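Local coordinates for Ketoacyl_synth_N domain-containing protein (Photorhabdus luminescens subsp. laumondii, PDB 6SMO) that probably acts in polyketide or fatty-acid chain elongation as a ketoacyl-synthase-like subunit of the thiolase superfamily, lining with a partner chain a pocket that holds a pentaoxo-dodecanal molecule, at residues 60-63 against 64-67; 66-69 against 70-74; 105-108 against 109-112; 129-132 against 133-136. One frame throughout, in Å; residues are numbered along the deposited sequence.

Contact 1. Residues 60-63 against 64-67; sequences NRLR and RKID
L62 and I66 meet where the short helix 60-63 runs out into a type I beta turn, R63 to I66, that leads on to helix 68-84. The apolar touch is between methyl groups, L62 CD1 lying 4.0 Å from I66 CG2, with the two side chains set at a slant. I66 CG1 also faces the carbonyl of L62. K65 starts with CG lodged between its own N and carbonyl carbon (chi1 57°), and with a bend at chi3 its chain runs back alongside the carbonyls of L62 and R61. Beneath these contacts, R64 N donates to N60 O at 3.1 Å, a four-residue step. K65 N then donates to L62 O at 3.2 Å, a three-residue step that tightens the chain into the turn. Farther out, beyond the two segments, R61, R64 and K65 each form a salt bridge to an acidic side chain of another protein's chain, so in this assembly the basic corner contacts the other protein, consistent with a docking surface; K65 NZ also bonds Y128 OH. R63 goes another way, extended from CG to NE, and its NH2 makes a salt bridge with E68 OE2.

Contact 2. Residues 66-69 against 70-74; sequences IDEF and SVYGI
I66 closes over V71 as the hydrophobic staple of an N-capped helix: D67 is the N-cap of helix 68-84, and the residue before it packs on the fourth residue of the helix. I66 CD1 rests 3.7 Å from V71 CG2, the two side chains nearly perpendicular, and meets I74 CD1 end to end at 4.1 Å. This is the tightly packed side, backed by Q141 and L142 of helix 137-146. The capping is modest, with one weak bond from F69 N to D67 OD2, while D67 OD1 accepts from H109 N. The backbone ladder begins there too: V71 N donates to D67 O at 3.3 Å, in the carbonyl plane, and Y72 N to E68 O at 2.9 Å and 161°. The F69 ring also belongs to the packed part; one face has S70 OG 3.6 Å above it, toward the rim, and D67 OD2 lies in plane at its edge. F69 O takes G73 N and, from strand 180-187, S186 OG. E68, partly exposed, marks the looser side. Its chain bends at chi2 (-62°), which turns the carboxylate across the helix surface at 72° to the Y72 ring. The R63 guanidinium faces both carboxylate oxygens, its salt bridge running to OE2; in addition, E68 OE1 lies 4.1 Å from V71 CG1 and 4.1 Å from Y72 CE1.

Contact 3. Residues 105-108 against 109-112; sequences GGWQ and HIED
I110 reaches the W107 indole through its first torsion: chi1 of 74° places CG1 between the backbone N and the carbonyl carbon, and an extended chi2 sends CD1 onward. W107 contributes a ring turned about square to its CA-CB-CG plane (chi2 104°), which offers a face to that methyl. The result is a CH-pi contact, with I110 CD1 4.2 Å from the centroid of the six-membered ring of W107 and 28° off its normal. Beside it, I110 CG1 lies 3.8 Å from W107 CE3, while E111 CG approaches the indole obliquely. Both backbone bonds of the turn converge on one carbonyl. W107 O accepts E111 N at 2.9 Å, almost in line with the C=O bond, and I110 N at 3.2 Å from well above the carbonyl plane. A water spans the next turn, donating to Q108 O at 3.3 Å and accepting from D112 N at 3.1 Å. The bend thus turns the loop after strand 96-101 into helix 111-116. W107 packs on L193 and V194 of helix 192-204, where E111 OE1 also takes L193 N. On other sides lie V129 and A132 of helix 129-132 and, against W107, M137 of the PKS_KS chain.

Contact 4. Residues 129-132 against 133-136; sequences VATA and WFPA. With LKZ (3,5,7,9,11-pentakis(oxidanylidene)dodecanal), chain H.
F134 folds back on T131 in the bend that leaves the weakly bonded helix 129-132 for helix 137-146, and its ring forms part of the wall of the pocket for the bound pentaoxo-dodecanal. Starting at CB, which stands 4.0 Å from LKZ O22, a chi1 of 79° sets CG between the backbone N and the carbonyl carbon. One rim of the ring then turns to the protein: CD1 approaches A130 O at 3.7 Å, and CE1 comes to 3.2 Å from T131 O, which lies at the ring edge near its plane. One face belongs to the ligand: LKZ O20 stands over it, nearest CE2 at 3.3 Å. At the tip, CZ still lies 3.8 Å from LKZ O20. The opposite face carries the backbone carbon of A136. No hydrogen bond crosses the bend; beyond the peptide link, the F134 ring against the carbonyls of A130 and T131 makes the contact. W133 meets the ligand with its ring edge, and S429 of the PKS_KS chain packs on F134, while F428 N of that chain hydrogen-bonds the ligand. V129 and A130 add to the wall, with A130 O 2.8 Å from LKZ O21 and V129 CG1 3.9 Å from LKZ O24.

How the contacts relate
The four contacts form a chain of neighbours converging on the ligand. Contacts 1 and 2 share I66 and D67. H109 of contact 3 probably bonds twice to 64-67, N to D67 OD1 and NE2 to R64 O, both at 2.8 Å. Contact 4 packs against contacts 2 and 3: F69 CZ lies 3.4 Å from F134 O, and I110 CD1 3.5 Å from W133 CB. The indoles of W107 and W133, set edge-to-face, also join contacts 3 and 4. Contact 4 lines the pocket itself, whereas the side chains of I110, F69 and I66 are about 5, 9 and 12 Å from the ligand, so contacts 3, 2 and 1 lie successively farther from it, judged by these side chains.

Contact 1. Residues 60-63 against 64-67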
loop_
_atom_site.group_PDB
_atom_site.type_symbol
_atom_site.label_atom_id
_atom_site.label_comp_id
_atom_site.label_asym_id
_atom_site.label_seq_id
_atom_site.Cartn_x
_atom_site.Cartn_y
_atom_site.Cartn_z
ATOM N N ASN C 60 25.447 -0.501 3.846
ATOM C CA ASN C 60 25.505 -1.605 2.847
ATOM C C ASN C 60 24.542 -2.739 3.228
ATOM O O ASN C 60 24.029 -3.387 2.297
ATOM C CB ASN C 60 26.930 -2.138 2.659
ATOM C CG ASN C 60 27.752 -1.325 1.681
ATOM O OD1 ASN C 60 27.209 -0.627 0.826
ATOM N ND2 ASN C 60 29.068 -1.416 1.790
ATOM N N ARG C 61 24.312 -2.980 4.524
ATOM C CA ARG C 61 23.397 -4.050 5.013
ATOM C C ARG C 61 21.982 -3.776 4.490
ATOM O O ARG C 61 21.395 -4.688 3.876
ATOM C CB ARG C 61 23.397 -4.143 6.544
ATOM C CG ARG C 61 22.828 -5.449 7.083
ATOM C CD ARG C 61 22.973 -5.586 8.587
ATOM N NE ARG C 61 22.631 -6.921 9.064
ATOM C CZ ARG C 61 22.780 -7.347 10.319
ATOM N NH1 ARG C 61 23.272 -6.543 11.248
ATOM N NH2 ARG C 61 22.436 -8.582 10.643
ATOM N N LEU C 62 21.476 -2.557 4.709
ATOM C CA LEU C 62 20.102 -2.125 4.331
ATOM C C LEU C 62 19.992 -1.971 2.808
ATOM O O LEU C 62 18.954 -2.383 2.257
ATOM C CB LEU C 62 19.775 -0.804 5.040
ATOM C CG LEU C 62 18.430 -0.170 4.684
ATOM C CD1 LEU C 62 17.278 -1.125 4.953
ATOM C CD2 LEU C 62 18.226 1.129 5.449
ATOM N N ARG C 63 21.006 -1.386 2.161
ATOM C CA ARG C 63 20.994 -1.080 0.702
ATOM C C ARG C 63 20.907 -2.382 -0.104
ATOM O O ARG C 63 20.272 -2.369 -1.179
ATOM C CB ARG C 63 22.236 -0.286 0.286
ATOM C CG ARG C 63 22.053 0.457 -1.030
ATOM C CD ARG C 63 23.335 0.999 -1.630
ATOM N NE ARG C 63 23.039 2.079 -2.562
ATOM C CZ ARG C 63 22.492 1.929 -3.768
ATOM N NH1 ARG C 63 22.262 2.994 -4.520
ATOM N NH2 ARG C 63 22.175 0.729 -4.226
ATOM N N ARG C 64 21.527 -3.453 0.402
ATOM C CA ARG C 64 21.562 -4.807 -0.216
ATOM C C ARG C 64 20.136 -5.315 -0.475
ATOM O O ARG C 64 19.931 -5.973 -1.513
ATOM C CB ARG C 64 22.295 -5.792 0.704
ATOM C CG ARG C 64 23.063 -6.885 -0.025
ATOM C CD ARG C 64 23.114 -8.178 0.768
ATOM N NE ARG C 64 21.934 -8.997 0.521
ATOM C CZ ARG C 64 21.728 -9.731 -0.573
ATOM N NH1 ARG C 64 20.612 -10.431 -0.693
ATOM N NH2 ARG C 64 22.626 -9.764 -1.544
ATOM N N LYS C 65 19.195 -5.013 0.430
ATOM C CA LYS C 65 17.874 -5.692 0.537
ATOM C C LYS C 65 16.720 -4.762 0.131
ATOM O O LYS C 65 15.560 -5.154 0.371
ATOM C CB LYS C 65 17.671 -6.217 1.965
ATOM C CG LYS C 65 17.757 -5.180 3.079
ATOM C CD LYS C 65 17.650 -5.770 4.469
ATOM C CE LYS C 65 18.959 -6.346 4.966
ATOM N NZ LYS C 65 18.758 -7.285 6.095
ATOM N N ILE C 66 17.004 -3.600 -0.474
ATOM C CA ILE C 66 15.962 -2.628 -0.935
ATOM C C ILE C 66 16.199 -2.272 -2.408
ATOM O O ILE C 66 17.366 -2.289 -2.847
ATOM C CB ILE C 66 15.922 -1.370 -0.041
ATOM C CG1 ILE C 66 17.212 -0.548 -0.134
ATOM C CG2 ILE C 66 15.588 -1.753 1.394
ATOM C CD1 ILE C 66 17.177 0.755 0.635
ATOM N N ASP C 67 15.117 -1.952 -3.127
ATOM C CA ASP C 67 15.129 -1.507 -4.547
ATOM C C ASP C 67 15.533 -0.029 -4.599
ATOM O O ASP C 67 15.482 0.634 -3.545
ATOM C CB ASP C 67 13.767 -1.741 -5.207
ATOM C CG ASP C 67 13.779 -1.564 -6.715
ATOM O OD1 ASP C 67 14.085 -2.546 -7.416
ATOM O OD2 ASP C 67 13.496 -0.440 -7.175
#

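Contact 2. Residues 66-69 against 70-74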
loop_
_atom_site.group_PDB
_atom_site.type_symbol
_atom_site.label_atom_id
_atom_site.label_comp_id
_atom_site.label_asym_id
_atom_site.label_seq_id
_atom_site.Cartn_x
_atom_site.Cartn_y
_atom_site.Cartn_z
ATOM N N ILE C 66 17.004 -3.600 -0.474
ATOM C CA ILE C 66 15.962 -2.628 -0.935
ATOM C C ILE C 66 16.199 -2.272 -2.408
ATOM O O ILE C 66 17.366 -2.289 -2.847
ATOM C CB ILE C 66 15.922 -1.370 -0.041
ATOM C CG1 ILE C 66 17.212 -0.548 -0.134
ATOM C CG2 ILE C 66 15.588 -1.753 1.394
ATOM C CD1 ILE C 66 17.177 0.755 0.635
ATOM N N ASP C 67 15.117 -1.952 -3.127
ATOM C CA ASP C 67 15.129 -1.507 -4.547
ATOM C C ASP C 67 15.533 -0.029 -4.599
ATOM O O ASP C 67 15.482 0.634 -3.545
ATOM C CB ASP C 67 13.767 -1.741 -5.207
ATOM C CG ASP C 67 13.779 -1.564 -6.715
ATOM O OD1 ASP C 67 14.085 -2.546 -7.416
ATOM O OD2 ASP C 67 13.496 -0.440 -7.175
ATOM N N GLU C 68 15.908 0.463 -5.785
ATOM C CA GLU C 68 16.441 1.835 -6.014
ATOM C C GLU C 68 15.369 2.899 -5.733
ATOM O O GLU C 68 15.761 4.029 -5.385
ATOM C CB GLU C 68 16.979 1.965 -7.442
ATOM C CG GLU C 68 18.271 1.202 -7.676
ATOM C CD GLU C 68 19.447 1.666 -6.833
ATOM O OE1 GLU C 68 19.652 2.893 -6.726
ATOM O OE2 GLU C 68 20.150 0.799 -6.276
ATOM N N PHE C 69 14.079 2.574 -5.877
ATOM C CA PHE C 69 12.956 3.525 -5.644
ATOM C C PHE C 69 12.883 3.864 -4.148
ATOM O O PHE C 69 12.559 5.020 -3.813
ATOM C CB PHE C 69 11.633 2.985 -6.198
ATOM C CG PHE C 69 10.782 2.203 -5.228
ATOM C CD1 PHE C 69 10.963 0.838 -5.065
ATOM C CD2 PHE C 69 9.783 2.827 -4.495
ATOM C CE1 PHE C 69 10.175 0.118 -4.180
ATOM C CE2 PHE C 69 8.996 2.104 -3.609
ATOM C CZ PHE C 69 9.193 0.751 -3.454
ATOM N N SER C 70 13.184 2.890 -3.280
ATOM C CA SER C 70 13.289 3.069 -1.808
ATOM C C SER C 70 14.559 3.861 -1.467
ATOM O O SER C 70 14.508 4.671 -0.522
ATOM C CB SER C 70 13.247 1.746 -1.082
ATOM O OG SER C 70 11.945 1.182 -1.135
ATOM N N VAL C 71 15.649 3.634 -2.211
ATOM C CA VAL C 71 16.947 4.359 -2.058
ATOM C C VAL C 71 16.716 5.847 -2.360
ATOM O O VAL C 71 17.144 6.683 -1.543
ATOM C CB VAL C 71 18.050 3.757 -2.954
ATOM C CG1 VAL C 71 19.294 4.633 -3.009
ATOM C CG2 VAL C 71 18.417 2.346 -2.519
ATOM N N TYR C 72 16.055 6.154 -3.483
ATOM C CA TYR C 72 15.729 7.536 -3.932
ATOM C C TYR C 72 14.836 8.227 -2.893
ATOM O O TYR C 72 14.988 9.445 -2.683
ATOM C CB TYR C 72 15.028 7.532 -5.294
ATOM C CG TYR C 72 15.815 6.965 -6.451
ATOM C CD1 TYR C 72 17.197 7.063 -6.515
ATOM C CD2 TYR C 72 15.163 6.353 -7.511
ATOM C CE1 TYR C 72 17.910 6.545 -7.586
ATOM C CE2 TYR C 72 15.860 5.835 -8.591
ATOM C CZ TYR C 72 17.239 5.933 -8.630
ATOM O OH TYR C 72 17.932 5.424 -9.690
ATOM N N GLY C 73 13.923 7.470 -2.275
ATOM C CA GLY C 73 12.968 7.973 -1.269
ATOM C C GLY C 73 13.663 8.428 0.003
ATOM O O GLY C 73 13.324 9.521 0.496
ATOM N N ILE C 74 14.606 7.627 0.510
ATOM C CA ILE C 74 15.302 7.849 1.816
ATOM C C ILE C 74 16.220 9.075 1.706
ATOM O O ILE C 74 16.233 9.877 2.662
ATOM C CB ILE C 74 16.060 6.579 2.260
ATOM C CG1 ILE C 74 15.097 5.424 2.553
ATOM C CG2 ILE C 74 16.958 6.864 3.456
ATOM C CD1 ILE C 74 15.734 4.055 2.497
#

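Contact 3. Residues 105-108 against 109-112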
loop_
_atom_site.group_PDB
_atom_site.type_symbol
_atom_site.label_atom_id
_atom_site.label_comp_id
_atom_site.label_asym_id
_atom_site.label_seq_id
_atom_site.Cartn_x
_atom_site.Cartn_y
_atom_site.Cartn_z
ATOM N N GLY C 105 6.472 0.251 -8.541
ATOM C CA GLY C 105 7.111 -0.614 -7.529
ATOM C C GLY C 105 8.623 -0.641 -7.685
ATOM O O GLY C 105 9.198 0.412 -8.027
ATOM N N GLY C 106 9.243 -1.801 -7.446
ATOM C CA GLY C 106 10.707 -1.993 -7.491
ATOM C C GLY C 106 11.097 -3.262 -8.229
ATOM O O GLY C 106 11.422 -4.261 -7.556
ATOM N N TRP C 107 11.091 -3.217 -9.564
ATOM C CA TRP C 107 11.366 -4.379 -10.454
ATOM C C TRP C 107 12.873 -4.645 -10.556
ATOM O O TRP C 107 13.238 -5.815 -10.781
ATOM C CB TRP C 107 10.735 -4.166 -11.837
ATOM C CG TRP C 107 9.313 -4.628 -11.911
ATOM C CD1 TRP C 107 8.189 -3.854 -11.907
ATOM C CD2 TRP C 107 8.862 -5.992 -11.975
ATOM N NE1 TRP C 107 7.070 -4.640 -11.978
ATOM C CE2 TRP C 107 7.451 -5.956 -12.019
ATOM C CE3 TRP C 107 9.508 -7.234 -12.009
ATOM C CZ2 TRP C 107 6.682 -7.117 -12.091
ATOM C CZ3 TRP C 107 8.747 -8.379 -12.080
ATOM C CH2 TRP C 107 7.352 -8.319 -12.121
ATOM N N GLN C 108 13.707 -3.611 -10.398
ATOM C CA GLN C 108 15.187 -3.689 -10.553
ATOM C C GLN C 108 15.762 -4.764 -9.620
ATOM O O GLN C 108 16.725 -5.440 -10.034
ATOM C CB GLN C 108 15.832 -2.327 -10.277
ATOM C CG GLN C 108 17.353 -2.326 -10.379
ATOM C CD GLN C 108 17.845 -2.795 -11.727
ATOM O OE1 GLN C 108 17.533 -2.210 -12.762
ATOM N NE2 GLN C 108 18.629 -3.861 -11.723
ATOM N N HIS C 109 15.194 -4.918 -8.418
ATOM C CA HIS C 109 15.719 -5.796 -7.336
ATOM C C HIS C 109 15.285 -7.255 -7.537
ATOM O O HIS C 109 15.971 -8.136 -6.982
ATOM C CB HIS C 109 15.283 -5.275 -5.957
ATOM C CG HIS C 109 16.182 -5.695 -4.843
ATOM N ND1 HIS C 109 15.981 -6.859 -4.126
ATOM C CD2 HIS C 109 17.282 -5.112 -4.318
ATOM C CE1 HIS C 109 16.920 -6.975 -3.209
ATOM N NE2 HIS C 109 17.730 -5.916 -3.307
ATOM N N ILE C 110 14.199 -7.508 -8.282
ATOM C CA ILE C 110 13.523 -8.843 -8.328
ATOM C C ILE C 110 13.481 -9.423 -9.752
ATOM O O ILE C 110 13.193 -10.629 -9.859
ATOM C CB ILE C 110 12.110 -8.758 -7.711
ATOM C CG1 ILE C 110 11.113 -8.036 -8.623
ATOM C CG2 ILE C 110 12.167 -8.128 -6.327
ATOM C CD1 ILE C 110 9.666 -8.321 -8.294
ATOM N N GLU C 111 13.740 -8.626 -10.796
ATOM C CA GLU C 111 13.566 -9.037 -12.220
ATOM C C GLU C 111 14.236 -10.393 -12.472
ATOM O O GLU C 111 13.524 -11.326 -12.897
ATOM C CB GLU C 111 14.135 -7.991 -13.184
ATOM C CG GLU C 111 13.068 -7.165 -13.879
ATOM C CD GLU C 111 13.536 -6.479 -15.152
ATOM O OE1 GLU C 111 13.332 -5.254 -15.270
ATOM O OE2 GLU C 111 14.093 -7.174 -16.025
ATOM N N ASP C 112 15.546 -10.488 -12.221
ATOM C CA ASP C 112 16.378 -11.697 -12.481
ATOM C C ASP C 112 15.833 -12.882 -11.674
ATOM O O ASP C 112 15.902 -14.022 -12.179
ATOM C CB ASP C 112 17.853 -11.437 -12.160
ATOM C CG ASP C 112 18.521 -10.420 -13.071
ATOM O OD1 ASP C 112 17.836 -9.896 -13.973
ATOM O OD2 ASP C 112 19.724 -10.159 -12.869
HETATM O O HOH W 1 16.866 -8.710 -9.996
#

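Contact 4. Residues 129-132 against 133-136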
loop_
_atom_site.group_PDB
_atom_site.type_symbol
_atom_site.label_atom_id
_atom_site.label_comp_id
_atom_site.label_asym_id
_atom_site.label_seq_id
_atom_site.Cartn_x
_atom_site.Cartn_y
_atom_site.Cartn_z
ATOM N N VAL C 129 12.391 -10.606 -2.080
ATOM C CA VAL C 129 11.441 -10.312 -3.195
ATOM C C VAL C 129 10.114 -9.826 -2.593
ATOM O O VAL C 129 9.413 -9.047 -3.268
ATOM C CB VAL C 129 11.244 -11.539 -4.109
ATOM C CG1 VAL C 129 10.191 -11.300 -5.183
ATOM C CG2 VAL C 129 12.552 -11.979 -4.747
ATOM N N ALA C 130 9.779 -10.337 -1.414
ATOM C CA ALA C 130 8.544 -10.031 -0.660
ATOM C C ALA C 130 8.510 -8.595 -0.132
ATOM O O ALA C 130 7.421 -8.087 0.086
ATOM C CB ALA C 130 8.344 -11.044 0.430
ATOM N N THR C 131 9.656 -8.013 0.184
ATOM C CA THR C 131 9.632 -6.637 0.724
ATOM C C THR C 131 10.205 -5.618 -0.252
ATOM O O THR C 131 9.853 -4.477 -0.131
ATOM C CB THR C 131 10.365 -6.579 2.061
ATOM O OG1 THR C 131 11.558 -7.332 1.881
ATOM C CG2 THR C 131 9.564 -7.201 3.176
ATOM N N ALA C 132 11.089 -6.016 -1.151
ATOM C CA ALA C 132 11.727 -5.051 -2.066
ATOM C C ALA C 132 10.796 -4.472 -3.133
ATOM O O ALA C 132 10.927 -3.307 -3.445
ATOM C CB ALA C 132 12.950 -5.679 -2.669
ATOM N N TRP C 133 9.981 -5.305 -3.759
ATOM C CA TRP C 133 9.135 -4.865 -4.892
ATOM C C TRP C 133 7.939 -3.982 -4.531
ATOM O O TRP C 133 7.757 -2.980 -5.190
ATOM C CB TRP C 133 8.737 -6.060 -5.758
ATOM C CG TRP C 133 7.696 -5.716 -6.775
ATOM C CD1 TRP C 133 7.903 -5.244 -8.033
ATOM C CD2 TRP C 133 6.274 -5.798 -6.610
ATOM N NE1 TRP C 133 6.715 -5.019 -8.654
ATOM C CE2 TRP C 133 5.697 -5.358 -7.811
ATOM C CE3 TRP C 133 5.435 -6.202 -5.577
ATOM C CZ2 TRP C 133 4.320 -5.307 -8.001
ATOM C CZ3 TRP C 133 4.076 -6.143 -5.764
ATOM C CH2 TRP C 133 3.527 -5.709 -6.959
ATOM N N PHE C 134 7.210 -4.297 -3.470
ATOM C CA PHE C 134 5.932 -3.579 -3.238
ATOM C C PHE C 134 6.123 -2.085 -2.999
ATOM O O PHE C 134 7.073 -1.685 -2.375
ATOM C CB PHE C 134 5.007 -4.336 -2.283
ATOM C CG PHE C 134 5.318 -4.224 -0.818
ATOM C CD1 PHE C 134 6.581 -4.481 -0.337
ATOM C CD2 PHE C 134 4.331 -3.892 0.086
ATOM C CE1 PHE C 134 6.850 -4.389 1.013
ATOM C CE2 PHE C 134 4.607 -3.796 1.433
ATOM C CZ PHE C 134 5.868 -4.039 1.893
ATOM N N PRO C 135 5.166 -1.247 -3.437
ATOM C CA PRO C 135 5.244 0.193 -3.291
ATOM C C PRO C 135 5.301 0.692 -1.840
ATOM O O PRO C 135 5.951 1.661 -1.596
ATOM C CB PRO C 135 3.944 0.661 -3.936
ATOM C CG PRO C 135 3.581 -0.418 -4.880
ATOM C CD PRO C 135 3.964 -1.658 -4.131
ATOM N N ALA C 136 4.739 -0.058 -0.892
ATOM C CA ALA C 136 4.676 0.314 0.540
ATOM C C ALA C 136 5.964 -0.007 1.299
ATOM O O ALA C 136 5.932 0.065 2.504
ATOM C CB ALA C 136 3.494 -0.334 1.189
HETATM C C4 LKZ H . 5.336 -10.342 -3.228
HETATM C C5 LKZ H . 5.158 -8.897 -2.836
HETATM C C6 LKZ H . 3.740 -8.434 -2.484
HETATM C C7 LKZ H . 3.676 -8.148 -1.000
HETATM C C8 LKZ H . 2.389 -7.582 -0.389
HETATM C C10 LKZ H . 1.322 -9.181 4.473
HETATM C C22 LKZ H . 5.388 -10.409 -4.741
HETATM C C11 LKZ H . 0.020 -9.678 3.899
HETATM O O19 LKZ H . -0.250 -10.863 3.823
HETATM C C3 LKZ H . 1.797 -8.164 3.453
HETATM O O23 LKZ H . 2.080 -7.030 3.797
HETATM C C2 LKZ H . 1.771 -8.583 1.977
HETATM C C9 LKZ H . 2.575 -7.594 1.131
HETATM O O20 LKZ H . 3.419 -6.880 1.636
HETATM O O21 LKZ H . 4.625 -8.419 -0.297
HETATM O O22 LKZ H . 6.116 -8.141 -2.833
HETATM O O24 LKZ H . 6.443 -10.425 -5.359
HETATM C C23 LKZ H . 4.046 -10.459 -5.446
#